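Local coordinates for protein beta-galacturonidase (Eisenbergiella tayi, PDB 6NCW) that probably cleaves beta-linked galacturonic acid residues from carbohydrate substrates as a hydrolase of glycoside hydrolase family 2, at residues I26-Q29 with G30-V34; P122-A125 with L126-P129. All coordinates share one frame; numbering follows the deposited sequence.

Interaction 1 of 2, residues I26-Q29 with G30-V34; sequences IGTQ and GEEAV
Thr28 and Glu32 meet in a polar, surface-lying contact that spans the loop from strand 19-26 to strand 35-39, antiparallel neighbours at one margin of the six-stranded sheet in the N-terminal beta-sandwich region. It illustrates how a short connection can be cross-linked by one side-chain bond, with a water that can bridge the backbone. The hydroxyl Thr28 OG1 donates to Glu32 OE1 over 2.9 Å, and the two side chains cross at roughly a right angle. The donor does not lie in the plane of the carboxylate but comes from above it, 48° out. Threonine's first torsion (chi1 43°) tucks OG1 between the backbone N and the carbonyl carbon, setting it toward Glu32, while a bend at chi2 (-81°) folds the glutamate back to meet it. The methyl Thr28 CG2 lies 3.8 Å from Glu32 OE1, a looser neighbour of the same oxygen. Water 1 lies within bonding distance of both Thr28 O (3.0 Å) and Gly30 O (2.8 Å), though it may not be able to serve every acceptor around it at once. Outside the loop, Thr25 OG1 makes a weak hydrogen bond to Glu32 OE1, and Val34 packs on Asn22 and His24. With Thr28 OG1, and more weakly Thr25 OG1, meeting the same oxygen, the negative charge of Glu32 is probably stabilised and the residues after the tip are tied to those before it.

Interaction 2 of 2, residues P122-A125 with L126-P129; sequences PDSA and LHVP
The imidazole of His127 is packed among aromatic neighbours, and Ser124 OG reaches it only obliquely, neither squarely over a face nor at an edge. His77 stacks with the ring, Tyr95 meets it with the planes at about 20°, and His335 stands edge-to-face. Around the rim, ND1 bonds to Ser134 OG and NE2 to the backbone N of Ala94, so both ring nitrogens are satisfied and rotation of the imidazole is restrained. Across the turn itself, Ser124 OG donates to His127 O at 2.6 Å, in the carbonyl plane and on a lone pair, with a C=O...donor angle of 125°. Because the hydroxyl is swung opposite the serine's own N (chi1 176°), it reaches forward over the turn and also lies 3.3 Å from His127 CB. Water 2 sits 2.8 Å from both Ser124 O and His127 O and can donate to either, perhaps not to both together. The methyl Val128 CG1 lies 3.8 Å from the carbonyl oxygen Ala125 O, a van der Waals contact. Tyr92 OH binds Ser124 OG and the backbone N atoms of Leu126 and His127. In this buried turn, then, His127 O is held by the Ser124 hydroxyl, with a water probably helping, while two backbone amides and the imidazole nitrogens find their partners in residues outside the turn.

In the fold
Interactions 1 and 2 both belong to the N-terminal beta-sandwich region but serve different surroundings. Their centres lie about 25 Å apart and their nearest atoms about 14 Å apart, without touching. Interaction 1 is peripheral, its centre about 35 Å from that of the chain and away from the known binding residues. Interaction 2 is centred about 19 Å from the same point, in the loop between strands 109-117 and 142-147, where Leu126 leans on helix 349-364 of the TIM barrel. The side chain of Val128 is about 7 Å from that of Arg337 and 9 Å from that of Asp131, which bind alpha-D-galacturonate in a structure of this protein, though that ligand is absent here. The second turn therefore lies close to the sugar-binding residues.

Interaction 1 of 2, residues I26-Q29 with G30-V34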
loop_
_atom_site.group_PDB
_atom_site.type_symbol
_atom_site.label_atom_id
_atom_site.label_comp_id
_atom_site.label_asym_id
_atom_site.label_seq_id
_atom_site.Cartn_x
_atom_site.Cartn_y
_atom_site.Cartn_z
ATOM N N ILE A 26 6.480 -25.790 25.019
ATOM C CA ILE A 26 7.359 -26.672 25.781
ATOM C C ILE A 26 8.601 -27.006 24.968
ATOM O O ILE A 26 8.631 -26.873 23.745
ATOM C CB ILE A 26 6.654 -27.965 26.234
ATOM C CG1 ILE A 26 6.139 -28.750 25.041
ATOM C CG2 ILE A 26 5.507 -27.648 27.170
ATOM C CD1 ILE A 26 5.288 -29.956 25.456
ATOM N N GLY A 27 9.642 -27.437 25.678
ATOM C CA GLY A 27 10.906 -27.812 25.071
ATOM C C GLY A 27 12.081 -26.959 25.516
ATOM O O GLY A 27 12.991 -26.689 24.719
ATOM N N THR A 28 12.089 -26.526 26.779
ATOM C CA THR A 28 13.134 -25.645 27.300
ATOM C C THR A 28 13.440 -25.997 28.756
ATOM O O THR A 28 12.737 -26.789 29.397
ATOM C CB THR A 28 12.744 -24.162 27.193
ATOM O OG1 THR A 28 11.375 -23.991 27.593
ATOM C CG2 THR A 28 12.932 -23.648 25.764
ATOM N N GLN A 29 14.527 -25.402 29.268
ATOM C CA GLN A 29 14.924 -25.627 30.653
ATOM C C GLN A 29 14.202 -24.696 31.609
ATOM O O GLN A 29 13.935 -25.082 32.754
ATOM C CB GLN A 29 16.430 -25.435 30.827
ATOM C CG GLN A 29 17.288 -26.409 30.048
ATOM C CD GLN A 29 17.454 -27.734 30.760
ATOM O OE1 GLN A 29 16.857 -28.740 30.364
ATOM N NE2 GLN A 29 18.285 -27.749 31.809
ATOM N N GLY A 30 13.882 -23.481 31.170
ATOM C CA GLY A 30 13.381 -22.454 32.061
ATOM C C GLY A 30 11.883 -22.513 32.307
ATOM O O GLY A 30 11.228 -23.551 32.165
ATOM N N GLU A 31 11.346 -21.365 32.715
ATOM C CA GLU A 31 9.910 -21.160 32.820
ATOM C C GLU A 31 9.390 -20.555 31.519
ATOM O O GLU A 31 10.040 -19.705 30.909
ATOM C CB GLU A 31 9.573 -20.236 33.999
ATOM C CG GLU A 31 10.229 -20.608 35.343
ATOM C CD GLU A 31 9.641 -21.875 35.995
ATOM O OE1 GLU A 31 10.378 -22.881 36.129
ATOM O OE2 GLU A 31 8.445 -21.865 36.386
ATOM N N GLU A 32 8.234 -21.025 31.076
ATOM C CA GLU A 32 7.508 -20.403 29.979
ATOM C C GLU A 32 6.277 -19.720 30.546
ATOM O O GLU A 32 5.638 -20.250 31.453
ATOM C CB GLU A 32 7.088 -21.429 28.933
ATOM C CG GLU A 32 8.238 -22.203 28.341
ATOM C CD GLU A 32 8.948 -21.428 27.243
ATOM O OE1 GLU A 32 9.542 -22.084 26.354
ATOM O OE2 GLU A 32 8.905 -20.173 27.259
ATOM N N ALA A 33 5.962 -18.540 30.023
ATOM C CA ALA A 33 4.725 -17.860 30.384
ATOM C C ALA A 33 3.519 -18.739 30.077
ATOM O O ALA A 33 3.424 -19.330 28.994
ATOM C CB ALA A 33 4.614 -16.542 29.613
ATOM N N VAL A 34 2.597 -18.831 31.027
ATOM C CA VAL A 34 1.288 -19.416 30.762
ATOM C C VAL A 34 0.348 -18.288 30.347
ATOM O O VAL A 34 0.199 -17.293 31.063
ATOM C CB VAL A 34 0.755 -20.177 31.983
ATOM C CG1 VAL A 34 -0.630 -20.729 31.696
ATOM C CG2 VAL A 34 1.704 -21.316 32.342
HETATM O O HOH W 1 11.432 -26.352 32.013
#

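Interaction 2 of 2, residues P122-A125 with L126-P129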
loop_
_atom_site.group_PDB
_atom_site.type_symbol
_atom_site.label_atom_id
_atom_site.label_comp_id
_atom_site.label_asym_id
_atom_site.label_seq_id
_atom_site.Cartn_x
_atom_site.Cartn_y
_atom_site.Cartn_z
ATOM N N PRO A 122 10.772 -36.518 10.056
ATOM C CA PRO A 122 10.496 -37.860 9.507
ATOM C C PRO A 122 9.192 -38.481 9.965
ATOM O O PRO A 122 8.640 -39.332 9.246
ATOM C CB PRO A 122 11.693 -38.688 9.998
ATOM C CG PRO A 122 12.760 -37.691 10.287
ATOM C CD PRO A 122 12.065 -36.455 10.755
ATOM N N ASP A 123 8.708 -38.137 11.161
ATOM C CA ASP A 123 7.460 -38.725 11.641
ATOM C C ASP A 123 6.254 -38.231 10.854
ATOM O O ASP A 123 5.198 -38.873 10.898
ATOM C CB ASP A 123 7.231 -38.405 13.124
ATOM C CG ASP A 123 8.336 -38.940 14.029
ATOM O OD1 ASP A 123 9.172 -39.746 13.560
ATOM O OD2 ASP A 123 8.354 -38.554 15.219
ATOM N N SER A 124 6.384 -37.101 10.151
ATOM C CA SER A 124 5.255 -36.423 9.521
ATOM C C SER A 124 5.399 -36.521 8.007
ATOM O O SER A 124 6.246 -35.846 7.416
ATOM C CB SER A 124 5.185 -34.973 9.983
ATOM O OG SER A 124 4.145 -34.291 9.309
ATOM N N ALA A 125 4.566 -37.351 7.374
ATOM C CA ALA A 125 4.674 -37.543 5.931
ATOM C C ALA A 125 3.744 -36.640 5.130
ATOM O O ALA A 125 3.988 -36.421 3.933
ATOM C CB ALA A 125 4.403 -39.006 5.565
ATOM N N LEU A 126 2.693 -36.113 5.754
ATOM C CA LEU A 126 1.727 -35.260 5.072
ATOM C C LEU A 126 2.019 -33.780 5.312
ATOM O O LEU A 126 2.139 -33.000 4.360
ATOM C CB LEU A 126 0.301 -35.633 5.537
ATOM C CG LEU A 126 -0.052 -37.126 5.400
ATOM C CD1 LEU A 126 -1.507 -37.399 5.793
ATOM C CD2 LEU A 126 0.213 -37.640 3.999
ATOM N N HIS A 127 2.159 -33.382 6.575
ATOM C CA HIS A 127 2.597 -32.039 6.922
ATOM C C HIS A 127 4.098 -31.933 6.713
ATOM O O HIS A 127 4.867 -32.513 7.483
ATOM C CB HIS A 127 2.237 -31.715 8.364
ATOM C CG HIS A 127 0.774 -31.581 8.584
ATOM N ND1 HIS A 127 0.110 -30.386 8.421
ATOM C CD2 HIS A 127 -0.165 -32.500 8.915
ATOM C CE1 HIS A 127 -1.173 -30.568 8.672
ATOM N NE2 HIS A 127 -1.368 -31.840 8.979
ATOM N N VAL A 128 4.500 -31.193 5.676
ATOM C CA VAL A 128 5.890 -30.968 5.269
ATOM C C VAL A 128 6.057 -29.492 4.899
ATOM O O VAL A 128 5.049 -28.785 4.751
ATOM C CB VAL A 128 6.271 -31.867 4.079
ATOM C CG1 VAL A 128 6.168 -33.362 4.450
ATOM C CG2 VAL A 128 5.402 -31.540 2.883
ATOM N N PRO A 129 7.278 -28.970 4.739
ATOM C CA PRO A 129 7.409 -27.628 4.161
ATOM C C PRO A 129 6.717 -27.634 2.809
ATOM O O PRO A 129 6.958 -28.518 1.987
ATOM C CB PRO A 129 8.927 -27.430 4.038
ATOM C CG PRO A 129 9.513 -28.422 5.065
ATOM C CD PRO A 129 8.599 -29.593 4.953
HETATM O O HOH W 2 7.504 -33.361 7.925
#